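Local atomic coordinates of cephalosporin acylase (Bacillus halodurans, PDB entry 2NLZ), a protein that probably cleaves or transfers gamma-glutamyl or related acyl groups at amide bonds, as a cephalosporin acylase of the gamma-glutamyltranspeptidase family of N-terminal nucleophile hydrolases. Residues P144-A149 against G203-L208; D226-F231 against V385-T390; H448-M453 against A468-W473; R511-W516 against G526-R531. The protein carries 1 engineered substitution. One frame throughout, in Å; residues are numbered along the deposited sequence.

Contact 1. Residues P144-A149 against G203-L208; sequences PAIRYA and GHADTL
Ile146 and Leu208 carry the apolar part of this helix pair, their side chains sliding past each other in opposite directions so that Ile146 CG1 rests 3.7 Å from Leu208 CB. Leu208 CG stands beside its backbone N (chi1 -78°); this points CD1 across to the other helix, where it meets Ala145 CB at 3.9 Å. One turn further along, small residues face each other: Ala149 CB touches Ala205 CB at 3.9 Å and His204 CB at 3.8 Å. The second kind of contact is methyl against backbone. Ala149 CB sits 3.5 Å from Ala205 N, and Ala205 CB lies 4.1 Å from Ile146 O. Only the CB of His204 takes part, since its imidazole leads away and ND1 bonds to Ser201 OG. The axes of the two segments come within 8.0 Å, a close spacing that the three alanines permit, with Ile146 CA and Ala205 CA the nearest pair of CA atoms (4.7 Å). Val60 of helix 47-61 covers Ala149 and Leu208 from outside the pair. Helices 143-151 and 202-212 thus form a nearly antiparallel pair (155°), buried helix-helix packing set against helix 47-61 in this member of the gamma-glutamyltranspeptidase family.

Contact 2. Residues D226-F231 against V385-T390; sequences DQIHAF and VVVPGT
Pro388 sets its CD over one face of the Phe231 ring, a CH-pi contact with Pro388 CD 3.7 Å from the Phe231 ring centroid and displaced toward the rim. The phenyl reaches this place because Phe231 CG stands anti to its backbone N (chi1 -172°), which carries the ring off the helix toward the loop. Val385 approaches from another direction: its CG1 lies in the ring plane, 3.8 Å from Phe231 CE2, so face and edge are held by different residues. Val387 is the bump of the loop side. Its CG1 enters the hollow between Gln227 O, 3.5 Å from that CG1, and Phe231 CB, while Val387 CG2 lies 3.8 Å from Ile228 CG1, the two side chains crossing at about a right angle. An alanine in place of Phe231 is likely to leave Pro388 CD without the face it covers and Val385 CG1 without the edge it meets, opening a gap beside both. Pro181 and Val178 also touch the phenyl group, while Leu239 and Leu244 border Ile228. This is helix 223-234 packed through apolar side chains against the short, weakly bonded strand 386-387, which pairs antiparallel with strand 392-393 well away from the chain's centre.

Contact 3. Residues H448-M453 against A468-W473; sequences HMQVMM and APRWQW
Trp471 and Gln450 are brought together by two torsions: Trp471 CG sits between its own backbone N and carbonyl carbon (chi1 54°), folding the indole back over its strand, while Gln450 CG lies beside its backbone N (chi1 -72°) and the rest of the chain extends to the strand. The carboxamide stacks over one face of the indole, the two planes 9° apart, with Gln450 NE2 over the centre of the Trp471 ring system and 3.3 Å from its plane. The same amide grips the tryptophan's main chain from both ends. Trp471 N donates to Gln450 OE1 (3.2 Å) and Gln450 NE2 donates to Trp471 O (2.9 Å), each donor tilted from the carbonyl plane it addresses. Helix 444-457 is joined in this way to strand 471-473, an outer strand, within this chain, of a small mixed sheet with strands 478-481 and 499-502. Gln446 O takes a further bond from Gln450 NE2, which helps fix the rotation of the amide. Met449, bent at its last torsion, brings CE to the indole edge in the ring plane, beside Trp471 CZ2 and CH2. The indole NE1 is bonded to Gln300 OE1 of helix 294-314. A leucine in place of Trp471 would probably leave Gln300 OE1 without its donor and open a gap over the Gln450 amide and beside Met449. Arg470 passes the glutamine with its CB 3.7 Å from Gln450 OE1, and its guanidinium continues to a salt bridge with Glu529.

Contact 4. Residues R511-W516 against G526-R531; sequences RGQIIW and GGTEPR
Ile514 and Gly527 form the tight part of this hairpin, a hydrogen-bonded antiparallel pair with Gly527 N to Ile514 O at 2.9 Å and Ile514 N to Gly527 O at 3.1 Å. Gly526 and Gly527 leave the second strand without side chains here, and Gly526 CA comes within 3.4 Å of Ile514 O in a CA-H...O contact. Ile514 CG2 lies over the centre of the Trp516 ring, and Pro462 and Leu466 pack on the same isoleucine. On the face of Gln513 and Thr528, Gln513 NE2 donates an almost straight bond (162°) to Thr528 OG1 at 2.8 Å, in the amide plane. Partly exposed Arg511 and Arg531 make the looser, watered rim. One water accepts a weak bond from Arg511 NE and donates to Arg531 O; another donates to Glu529 O and lies close to Thr528 OG1. Arg511 also forms a salt bridge with Glu62. Glu529 stays buried, its chain bent at chi2 (57°) to where the strands part: OE2 takes Gly512 N through its anti lone pair at 2.8 Å, and OE1 takes Arg531 NH1 at 2.7 Å on its syn side and Arg531 N on its anti side. Because OE2 also receives the Arg470 NH2 salt bridge, the carboxylate is probably fixed in rotation between two arginines, tying the strand end to the following turn.

From the N terminus, contact 1 closes first, over 53 residues, about half of them helix, between helices 143-151 and 202-212. Contact 2 follows and spans by far the longest loop, 153 residues, from helix 223-234 to the hairpin at 386-387. Contact 3 closes 14 residues, including the end of helix 444-457 and helix 462-467, to tie helix 444-457 to strand 471-473; contact 4 closes nine within the hairpin of strands 512-517 and 524-528. All four lie in series, so none nests in or crosses another. Contacts 1 and 2 touch through Thr207 and Thr390. Contact 3 lies across the chain's centre from both; the Arg470-Glu529 salt bridge joins it to contact 4, and both approach the second subunit.

Contact 1. Residues P144-A149 against G203-L208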
loop_
_atom_site.group_PDB
_atom_site.type_symbol
_atom_site.label_atom_id
_atom_site.label_comp_id
_atom_site.label_asym_id
_atom_site.label_seq_id
_atom_site.Cartn_x
_atom_site.Cartn_y
_atom_site.Cartn_z
ATOM N N PRO D 144 39.016 17.716 6.872
ATOM C CA PRO D 144 37.726 17.595 7.559
ATOM C C PRO D 144 37.618 16.314 8.360
ATOM O O PRO D 144 37.084 16.328 9.460
ATOM C CB PRO D 144 36.714 17.571 6.415
ATOM C CG PRO D 144 37.396 18.215 5.284
ATOM C CD PRO D 144 38.833 17.837 5.414
ATOM N N ALA D 145 38.136 15.220 7.806
ATOM C CA ALA D 145 38.197 13.930 8.494
ATOM C C ALA D 145 38.887 14.061 9.841
ATOM O O ALA D 145 38.404 13.518 10.834
ATOM C CB ALA D 145 38.923 12.908 7.638
ATOM N N ILE D 146 40.008 14.793 9.852
ATOM C CA ILE D 146 40.788 15.094 11.064
ATOM C C ILE D 146 39.975 15.945 12.025
ATOM O O ILE D 146 39.885 15.643 13.213
ATOM C CB ILE D 146 42.123 15.805 10.723
ATOM C CG1 ILE D 146 43.054 14.848 9.977
ATOM C CG2 ILE D 146 42.799 16.323 11.976
ATOM C CD1 ILE D 146 44.137 15.539 9.171
ATOM N N ARG D 147 39.359 16.991 11.491
ATOM C CA ARG D 147 38.519 17.882 12.279
ATOM C C ARG D 147 37.389 17.125 12.979
ATOM O O ARG D 147 37.058 17.429 14.120
ATOM C CB ARG D 147 37.935 18.978 11.380
ATOM C CG ARG D 147 37.347 20.192 12.105
ATOM C CD ARG D 147 36.219 20.896 11.317
ATOM N NE ARG D 147 36.253 20.704 9.860
ATOM C CZ ARG D 147 37.104 21.289 9.009
ATOM N NH1 ARG D 147 38.057 22.108 9.441
ATOM N NH2 ARG D 147 37.016 21.029 7.709
ATOM N N TYR D 148 36.805 16.147 12.286
ATOM C CA TYR D 148 35.706 15.365 12.844
ATOM C C TYR D 148 36.206 14.442 13.942
ATOM O O TYR D 148 35.532 14.250 14.948
ATOM C CB TYR D 148 34.998 14.532 11.767
ATOM C CG TYR D 148 34.092 15.304 10.823
ATOM C CD1 TYR D 148 34.111 15.050 9.453
ATOM C CD2 TYR D 148 33.216 16.279 11.296
ATOM C CE1 TYR D 148 33.290 15.744 8.576
ATOM C CE2 TYR D 148 32.393 16.978 10.424
ATOM C CZ TYR D 148 32.437 16.702 9.064
ATOM O OH TYR D 148 31.633 17.383 8.183
ATOM N N ALA D 149 37.386 13.868 13.745
ATOM C CA ALA D 149 37.931 12.941 14.716
ATOM C C ALA D 149 38.303 13.641 16.019
ATOM O O ALA D 149 38.076 13.097 17.090
ATOM C CB ALA D 149 39.115 12.208 14.131
ATOM N N GLY D 203 43.053 9.348 18.517
ATOM C CA GLY D 203 43.826 8.380 17.769
ATOM C C GLY D 203 43.629 8.557 16.277
ATOM O O GLY D 203 44.598 8.748 15.536
ATOM N N HIS D 204 42.368 8.516 15.851
ATOM C CA HIS D 204 42.000 8.692 14.447
ATOM C C HIS D 204 42.552 9.981 13.858
ATOM O O HIS D 204 43.074 9.981 12.747
ATOM C CB HIS D 204 40.484 8.666 14.281
ATOM C CG HIS D 204 39.904 7.289 14.215
ATOM N ND1 HIS D 204 39.803 6.470 15.318
ATOM C CD2 HIS D 204 39.374 6.595 13.182
ATOM C CE1 HIS D 204 39.236 5.331 14.965
ATOM N NE2 HIS D 204 38.971 5.379 13.672
ATOM N N ALA D 205 42.443 11.072 14.615
ATOM C CA ALA D 205 42.989 12.360 14.205
ATOM C C ALA D 205 44.505 12.321 13.972
ATOM O O ALA D 205 44.977 12.762 12.917
ATOM C CB ALA D 205 42.645 13.409 15.224
ATOM N N ASP D 206 45.243 11.787 14.952
ATOM C CA ASP D 206 46.708 11.705 14.912
ATOM C C ASP D 206 47.210 10.938 13.698
ATOM O O ASP D 206 48.103 11.399 12.972
ATOM C CB ASP D 206 47.251 11.048 16.189
ATOM C CG ASP D 206 47.086 11.928 17.421
ATOM O OD1 ASP D 206 46.916 13.155 17.266
ATOM O OD2 ASP D 206 47.120 11.386 18.546
ATOM N N THR D 207 46.620 9.771 13.478
ATOM C CA THR D 207 47.065 8.913 12.396
ATOM C C THR D 207 46.675 9.464 11.019
ATOM O O THR D 207 47.454 9.358 10.065
ATOM C CB THR D 207 46.630 7.444 12.601
ATOM O OG1 THR D 207 47.002 6.671 11.462
ATOM C CG2 THR D 207 45.168 7.347 12.768
ATOM N N LEU D 208 45.502 10.085 10.920
ATOM C CA LEU D 208 45.108 10.711 9.664
ATOM C C LEU D 208 46.027 11.873 9.341
ATOM O O LEU D 208 46.431 12.040 8.198
ATOM C CB LEU D 208 43.656 11.166 9.679
ATOM C CG LEU D 208 42.622 10.058 9.479
ATOM C CD1 LEU D 208 41.228 10.607 9.726
ATOM C CD2 LEU D 208 42.710 9.405 8.099
#

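Contact 2. Residues D226-F231 against V385-T390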
loop_
_atom_site.group_PDB
_atom_site.type_symbol
_atom_site.label_atom_id
_atom_site.label_comp_id
_atom_site.label_asym_id
_atom_site.label_seq_id
_atom_site.Cartn_x
_atom_site.Cartn_y
_atom_site.Cartn_z
ATOM N N ASP D 226 55.667 0.778 12.020
ATOM C CA ASP D 226 56.372 0.223 13.176
ATOM C C ASP D 226 55.435 -0.080 14.345
ATOM O O ASP D 226 55.594 -1.100 15.020
ATOM C CB ASP D 226 57.488 1.164 13.636
ATOM C CG ASP D 226 58.626 1.249 12.644
ATOM O OD1 ASP D 226 59.382 2.232 12.710
ATOM O OD2 ASP D 226 58.775 0.345 11.797
ATOM N N GLN D 227 54.465 0.805 14.582
ATOM C CA GLN D 227 53.479 0.610 15.647
ATOM C C GLN D 227 52.546 -0.548 15.348
ATOM O O GLN D 227 52.134 -1.270 16.255
ATOM C CB GLN D 227 52.651 1.869 15.849
ATOM C CG GLN D 227 53.378 2.971 16.567
ATOM C CD GLN D 227 52.453 4.094 16.979
ATOM O OE1 GLN D 227 52.687 5.254 16.644
ATOM N NE2 GLN D 227 51.390 3.758 17.705
ATOM N N ILE D 228 52.207 -0.701 14.071
ATOM C CA ILE D 228 51.364 -1.791 13.599
ATOM C C ILE D 228 52.110 -3.110 13.740
ATOM O O ILE D 228 51.568 -4.072 14.276
ATOM C CB ILE D 228 50.923 -1.580 12.125
ATOM C CG1 ILE D 228 49.953 -0.408 12.010
ATOM C CG2 ILE D 228 50.245 -2.818 11.576
ATOM C CD1 ILE D 228 49.803 0.104 10.598
ATOM N N HIS D 229 53.358 -3.138 13.278
ATOM C CA HIS D 229 54.197 -4.338 13.348
ATOM C C HIS D 229 54.408 -4.813 14.783
ATOM O O HIS D 229 54.356 -6.016 15.049
ATOM C CB HIS D 229 55.547 -4.099 12.654
ATOM C CG HIS D 229 56.561 -5.179 12.896
ATOM N ND1 HIS D 229 56.572 -6.360 12.189
ATOM C CD2 HIS D 229 57.596 -5.252 13.767
ATOM C CE1 HIS D 229 57.567 -7.117 12.615
ATOM N NE2 HIS D 229 58.203 -6.468 13.572
ATOM N N ALA D 230 54.622 -3.863 15.693
ATOM C CA ALA D 230 54.952 -4.164 17.081
ATOM C C ALA D 230 53.782 -4.801 17.808
ATOM O O ALA D 230 53.968 -5.731 18.589
ATOM C CB ALA D 230 55.418 -2.907 17.812
ATOM N N PHE D 231 52.579 -4.303 17.547
ATOM C CA PHE D 231 51.382 -4.822 18.204
ATOM C C PHE D 231 51.025 -6.241 17.732
ATOM O O PHE D 231 50.548 -7.068 18.519
ATOM C CB PHE D 231 50.197 -3.875 18.007
ATOM C CG PHE D 231 48.982 -4.257 18.808
ATOM C CD1 PHE D 231 48.934 -4.036 20.181
ATOM C CD2 PHE D 231 47.889 -4.848 18.195
ATOM C CE1 PHE D 231 47.817 -4.382 20.924
ATOM C CE2 PHE D 231 46.779 -5.207 18.935
ATOM C CZ PHE D 231 46.744 -4.969 20.304
ATOM N N VAL D 385 41.127 -6.150 15.875
ATOM C CA VAL D 385 42.451 -5.660 16.178
ATOM C C VAL D 385 42.498 -4.175 15.891
ATOM O O VAL D 385 42.332 -3.743 14.753
ATOM C CB VAL D 385 43.523 -6.385 15.365
ATOM C CG1 VAL D 385 44.917 -5.888 15.748
ATOM C CG2 VAL D 385 43.419 -7.867 15.599
ATOM N N VAL D 386 42.681 -3.392 16.942
ATOM C CA VAL D 386 42.930 -1.978 16.785
ATOM C C VAL D 386 44.307 -1.716 17.365
ATOM O O VAL D 386 44.558 -2.050 18.520
ATOM C CB VAL D 386 41.870 -1.129 17.507
ATOM C CG1 VAL D 386 42.192 0.352 17.377
ATOM C CG2 VAL D 386 40.483 -1.412 16.944
ATOM N N VAL D 387 45.205 -1.166 16.548
ATOM C CA VAL D 387 46.549 -0.808 17.005
ATOM C C VAL D 387 46.362 0.313 18.017
ATOM O O VAL D 387 45.745 1.320 17.700
ATOM C CB VAL D 387 47.456 -0.385 15.829
ATOM C CG1 VAL D 387 48.856 -0.025 16.311
ATOM C CG2 VAL D 387 47.531 -1.496 14.788
ATOM N N PRO D 388 46.851 0.116 19.252
ATOM C CA PRO D 388 46.486 0.953 20.397
ATOM C C PRO D 388 46.825 2.431 20.221
ATOM O O PRO D 388 47.889 2.776 19.686
ATOM C CB PRO D 388 47.301 0.348 21.546
ATOM C CG PRO D 388 48.415 -0.392 20.884
ATOM C CD PRO D 388 47.813 -0.929 19.635
ATOM N N GLY D 389 45.902 3.290 20.650
ATOM C CA GLY D 389 46.095 4.740 20.608
ATOM C C GLY D 389 46.159 5.380 19.231
ATOM O O GLY D 389 46.383 6.584 19.119
ATOM N N THR D 390 45.971 4.591 18.177
ATOM C CA THR D 390 46.005 5.147 16.833
ATOM C C THR D 390 44.678 5.079 16.100
ATOM O O THR D 390 44.497 5.754 15.100
ATOM C CB THR D 390 47.120 4.540 15.964
ATOM O OG1 THR D 390 47.119 5.176 14.680
ATOM C CG2 THR D 390 46.897 3.095 15.764
#

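Contact 3. Residues H448-M453 against A468-W473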
loop_
_atom_site.group_PDB
_atom_site.type_symbol
_atom_site.label_atom_id
_atom_site.label_comp_id
_atom_site.label_asym_id
_atom_site.label_seq_id
_atom_site.Cartn_x
_atom_site.Cartn_y
_atom_site.Cartn_z
ATOM N N HIS D 448 24.320 -4.655 -8.127
ATOM C CA HIS D 448 24.815 -4.121 -9.389
ATOM C C HIS D 448 23.918 -4.570 -10.552
ATOM O O HIS D 448 23.595 -3.775 -11.438
ATOM C CB HIS D 448 26.255 -4.575 -9.633
ATOM C CG HIS D 448 27.280 -3.763 -8.907
ATOM N ND1 HIS D 448 28.515 -3.480 -9.445
ATOM C CD2 HIS D 448 27.256 -3.164 -7.691
ATOM C CE1 HIS D 448 29.209 -2.747 -8.592
ATOM N NE2 HIS D 448 28.471 -2.548 -7.516
ATOM N N MET D 449 23.505 -5.834 -10.547
ATOM C CA MET D 449 22.645 -6.321 -11.619
ATOM C C MET D 449 21.302 -5.617 -11.574
ATOM O O MET D 449 20.751 -5.263 -12.620
ATOM C CB MET D 449 22.436 -7.837 -11.555
ATOM C CG MET D 449 21.897 -8.401 -12.868
ATOM S SD MET D 449 21.406 -10.151 -12.954
ATOM C CE MET D 449 20.302 -10.209 -11.584
ATOM N N GLN D 450 20.787 -5.401 -10.362
ATOM C CA GLN D 450 19.478 -4.773 -10.218
ATOM C C GLN D 450 19.484 -3.311 -10.652
ATOM O O GLN D 450 18.655 -2.944 -11.482
ATOM C CB GLN D 450 18.874 -4.995 -8.828
ATOM C CG GLN D 450 18.413 -6.441 -8.628
ATOM C CD GLN D 450 18.178 -6.806 -7.166
ATOM O OE1 GLN D 450 17.158 -6.445 -6.583
ATOM N NE2 GLN D 450 19.106 -7.551 -6.579
ATOM N N VAL D 451 20.436 -2.499 -10.166
ATOM C CA VAL D 451 20.469 -1.084 -10.581
ATOM C C VAL D 451 20.734 -0.939 -12.078
ATOM O O VAL D 451 20.188 -0.033 -12.712
ATOM C CB VAL D 451 21.447 -0.160 -9.771
ATOM C CG1 VAL D 451 21.208 -0.263 -8.278
ATOM C CG2 VAL D 451 22.887 -0.452 -10.099
ATOM N N MET D 452 21.542 -1.841 -12.643
ATOM C CA MET D 452 21.839 -1.782 -14.078
ATOM C C MET D 452 20.605 -2.066 -14.924
ATOM O O MET D 452 20.333 -1.365 -15.906
ATOM C CB MET D 452 23.015 -2.693 -14.475
ATOM C CG MET D 452 24.416 -2.111 -14.177
ATOM S SD MET D 452 24.692 -0.467 -14.879
ATOM C CE MET D 452 24.179 0.649 -13.568
ATOM N N MET D 453 19.839 -3.072 -14.523
ATOM C CA MET D 453 18.603 -3.385 -15.234
ATOM C C MET D 453 17.512 -2.348 -14.972
ATOM O O MET D 453 16.755 -1.999 -15.875
ATOM C CB MET D 453 18.133 -4.780 -14.881
ATOM C CG MET D 453 19.027 -5.827 -15.441
ATOM S SD MET D 453 18.115 -7.341 -15.614
ATOM C CE MET D 453 19.042 -8.338 -14.504
ATOM N N ALA D 468 13.590 1.144 -5.515
ATOM C CA ALA D 468 13.020 -0.131 -5.961
ATOM C C ALA D 468 13.317 -1.295 -5.008
ATOM O O ALA D 468 14.444 -1.424 -4.513
ATOM C CB ALA D 468 13.506 -0.456 -7.362
ATOM N N PRO D 469 12.293 -2.132 -4.735
ATOM C CA PRO D 469 12.418 -3.289 -3.841
ATOM C C PRO D 469 13.459 -4.263 -4.355
ATOM O O PRO D 469 13.644 -4.380 -5.569
ATOM C CB PRO D 469 11.029 -3.927 -3.887
ATOM C CG PRO D 469 10.390 -3.390 -5.147
ATOM C CD PRO D 469 10.929 -2.006 -5.282
ATOM N N ARG D 470 14.133 -4.946 -3.438
ATOM C CA ARG D 470 15.292 -5.743 -3.801
ATOM C C ARG D 470 15.174 -7.197 -3.419
ATOM O O ARG D 470 14.559 -7.543 -2.420
ATOM C CB ARG D 470 16.565 -5.154 -3.195
ATOM C CG ARG D 470 17.001 -3.842 -3.845
ATOM C CD ARG D 470 18.103 -3.179 -3.052
ATOM N NE ARG D 470 18.262 -1.772 -3.396
ATOM C CZ ARG D 470 18.878 -0.873 -2.627
ATOM N NH1 ARG D 470 19.396 -1.239 -1.457
ATOM N NH2 ARG D 470 18.971 0.399 -3.026
ATOM N N TRP D 471 15.772 -8.047 -4.239
ATOM C CA TRP D 471 15.920 -9.450 -3.922
ATOM C C TRP D 471 17.400 -9.761 -3.760
ATOM O O TRP D 471 18.250 -9.024 -4.276
ATOM C CB TRP D 471 15.333 -10.307 -5.043
ATOM C CG TRP D 471 15.905 -9.969 -6.373
ATOM C CD1 TRP D 471 15.383 -9.103 -7.297
ATOM C CD2 TRP D 471 17.126 -10.471 -6.934
ATOM N NE1 TRP D 471 16.204 -9.040 -8.395
ATOM C CE2 TRP D 471 17.280 -9.869 -8.194
ATOM C CE3 TRP D 471 18.099 -11.370 -6.490
ATOM C CZ2 TRP D 471 18.372 -10.135 -9.012
ATOM C CZ3 TRP D 471 19.191 -11.629 -7.306
ATOM C CH2 TRP D 471 19.317 -11.017 -8.549
ATOM N N GLN D 472 17.705 -10.845 -3.044
ATOM C CA GLN D 472 19.060 -11.395 -3.038
ATOM C C GLN D 472 19.112 -12.893 -2.795
ATOM O O GLN D 472 18.471 -13.404 -1.882
ATOM C CB GLN D 472 19.986 -10.649 -2.074
ATOM C CG GLN D 472 19.780 -10.889 -0.602
ATOM C CD GLN D 472 20.945 -10.356 0.202
ATOM O OE1 GLN D 472 22.108 -10.628 -0.112
ATOM N NE2 GLN D 472 20.645 -9.580 1.236
ATOM N N TRP D 473 19.879 -13.587 -3.635
ATOM C CA TRP D 473 20.091 -15.030 -3.511
ATOM C C TRP D 473 21.165 -15.340 -2.464
ATOM O O TRP D 473 22.187 -14.663 -2.410
ATOM C CB TRP D 473 20.498 -15.603 -4.871
ATOM C CG TRP D 473 21.111 -16.947 -4.803
ATOM C CD1 TRP D 473 20.462 -18.134 -4.747
ATOM C CD2 TRP D 473 22.503 -17.246 -4.781
ATOM N NE1 TRP D 473 21.360 -19.165 -4.697
ATOM C CE2 TRP D 473 22.625 -18.645 -4.712
ATOM C CE3 TRP D 473 23.660 -16.466 -4.806
ATOM C CZ2 TRP D 473 23.861 -19.286 -4.671
ATOM C CZ3 TRP D 473 24.889 -17.105 -4.767
ATOM C CH2 TRP D 473 24.978 -18.502 -4.699
#

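Contact 4. Residues R511-W516 against G526-R531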
loop_
_atom_site.group_PDB
_atom_site.type_symbol
_atom_site.label_atom_id
_atom_site.label_comp_id
_atom_site.label_asym_id
_atom_site.label_seq_id
_atom_site.Cartn_x
_atom_site.Cartn_y
_atom_site.Cartn_z
ATOM N N ARG D 511 23.259 -0.740 0.564
ATOM C CA ARG D 511 23.127 0.705 0.407
ATOM C C ARG D 511 23.682 1.113 -0.953
ATOM O O ARG D 511 24.747 0.669 -1.359
ATOM C CB ARG D 511 23.846 1.445 1.548
ATOM C CG ARG D 511 23.212 1.201 2.930
ATOM C CD ARG D 511 24.152 1.486 4.085
ATOM N NE ARG D 511 23.828 0.669 5.252
ATOM C CZ ARG D 511 24.466 0.736 6.417
ATOM N NH1 ARG D 511 25.469 1.586 6.582
ATOM N NH2 ARG D 511 24.101 -0.046 7.422
ATOM N N GLY D 512 22.965 1.952 -1.673
ATOM C CA GLY D 512 23.442 2.346 -2.986
ATOM C C GLY D 512 23.596 3.838 -3.149
ATOM O O GLY D 512 22.959 4.618 -2.432
ATOM N N GLN D 513 24.462 4.239 -4.076
ATOM C CA GLN D 513 24.515 5.628 -4.530
ATOM C C GLN D 513 24.722 5.634 -6.039
ATOM O O GLN D 513 25.422 4.779 -6.594
ATOM C CB GLN D 513 25.636 6.429 -3.860
ATOM C CG GLN D 513 25.934 6.090 -2.398
ATOM C CD GLN D 513 24.947 6.705 -1.441
ATOM O OE1 GLN D 513 24.666 6.141 -0.378
ATOM N NE2 GLN D 513 24.411 7.869 -1.810
ATOM N N ILE D 514 24.102 6.608 -6.696
ATOM C CA ILE D 514 24.188 6.755 -8.131
ATOM C C ILE D 514 24.327 8.239 -8.453
ATOM O O ILE D 514 23.629 9.073 -7.882
ATOM C CB ILE D 514 22.925 6.171 -8.838
ATOM C CG1 ILE D 514 22.921 4.635 -8.786
ATOM C CG2 ILE D 514 22.839 6.623 -10.288
ATOM C CD1 ILE D 514 21.585 3.987 -9.166
ATOM N N ILE D 515 25.267 8.552 -9.341
ATOM C CA ILE D 515 25.300 9.840 -10.029
ATOM C C ILE D 515 25.348 9.570 -11.538
ATOM O O ILE D 515 26.279 8.916 -12.011
ATOM C CB ILE D 515 26.518 10.708 -9.618
ATOM C CG1 ILE D 515 26.495 11.023 -8.128
ATOM C CG2 ILE D 515 26.500 12.020 -10.353
ATOM C CD1 ILE D 515 27.720 11.760 -7.646
ATOM N N TRP D 516 24.350 10.049 -12.282
ATOM C CA TRP D 516 24.397 9.987 -13.744
ATOM C C TRP D 516 24.641 11.356 -14.373
ATOM O O TRP D 516 24.023 12.351 -13.995
ATOM C CB TRP D 516 23.133 9.373 -14.385
ATOM C CG TRP D 516 22.736 7.947 -14.010
ATOM C CD1 TRP D 516 21.464 7.488 -13.867
ATOM C CD2 TRP D 516 23.597 6.819 -13.758
ATOM N NE1 TRP D 516 21.465 6.160 -13.523
ATOM C CE2 TRP D 516 22.759 5.718 -13.452
ATOM C CE3 TRP D 516 24.989 6.630 -13.758
ATOM C CZ2 TRP D 516 23.265 4.439 -13.141
ATOM C CZ3 TRP D 516 25.500 5.353 -13.446
ATOM C CH2 TRP D 516 24.636 4.276 -13.147
ATOM N N GLY D 526 21.454 12.778 -9.249
ATOM C CA GLY D 526 21.862 11.908 -8.170
ATOM C C GLY D 526 20.749 11.236 -7.408
ATOM O O GLY D 526 19.652 11.787 -7.236
ATOM N N GLY D 527 21.058 10.022 -6.967
ATOM C CA GLY D 527 20.196 9.234 -6.106
ATOM C C GLY D 527 20.993 8.723 -4.915
ATOM O O GLY D 527 22.176 8.372 -5.048
ATOM N N THR D 528 20.353 8.689 -3.747
ATOM C CA THR D 528 20.996 8.197 -2.531
ATOM C C THR D 528 20.147 7.094 -1.885
ATOM O O THR D 528 18.932 7.054 -2.064
ATOM C CB THR D 528 21.272 9.367 -1.541
ATOM O OG1 THR D 528 22.209 8.963 -0.537
ATOM C CG2 THR D 528 19.974 9.899 -0.900
ATOM N N GLU D 529 20.799 6.197 -1.151
ATOM C CA GLU D 529 20.120 5.095 -0.465
ATOM C C GLU D 529 19.060 5.566 0.530
ATOM O O GLU D 529 19.391 6.206 1.513
ATOM C CB GLU D 529 21.147 4.235 0.276
ATOM C CG GLU D 529 20.533 3.098 1.058
ATOM C CD GLU D 529 19.715 2.200 0.177
ATOM O OE1 GLU D 529 18.484 2.145 0.393
ATOM O OE2 GLU D 529 20.300 1.585 -0.745
ATOM N N PRO D 530 17.783 5.253 0.274
ATOM C CA PRO D 530 16.765 5.646 1.240
ATOM C C PRO D 530 16.757 4.788 2.517
ATOM O O PRO D 530 16.336 5.271 3.565
ATOM C CB PRO D 530 15.463 5.494 0.456
ATOM C CG PRO D 530 15.756 4.486 -0.585
ATOM C CD PRO D 530 17.206 4.584 -0.906
ATOM N N ARG D 531 17.246 3.552 2.448
ATOM C CA ARG D 531 17.233 2.660 3.617
ATOM C C ARG D 531 18.158 3.050 4.787
ATOM O O ARG D 531 18.220 2.338 5.792
ATOM C CB ARG D 531 17.523 1.226 3.190
ATOM C CG ARG D 531 16.454 0.636 2.315
ATOM C CD ARG D 531 16.985 -0.550 1.548
ATOM N NE ARG D 531 16.083 -0.967 0.474
ATOM C CZ ARG D 531 15.974 -0.361 -0.705
ATOM N NH1 ARG D 531 16.692 0.715 -0.979
ATOM N NH2 ARG D 531 15.131 -0.828 -1.609
HETATM O O HOH W 1 20.600 0.364 5.982
HETATM O O HOH W 2 21.913 7.359 1.344
#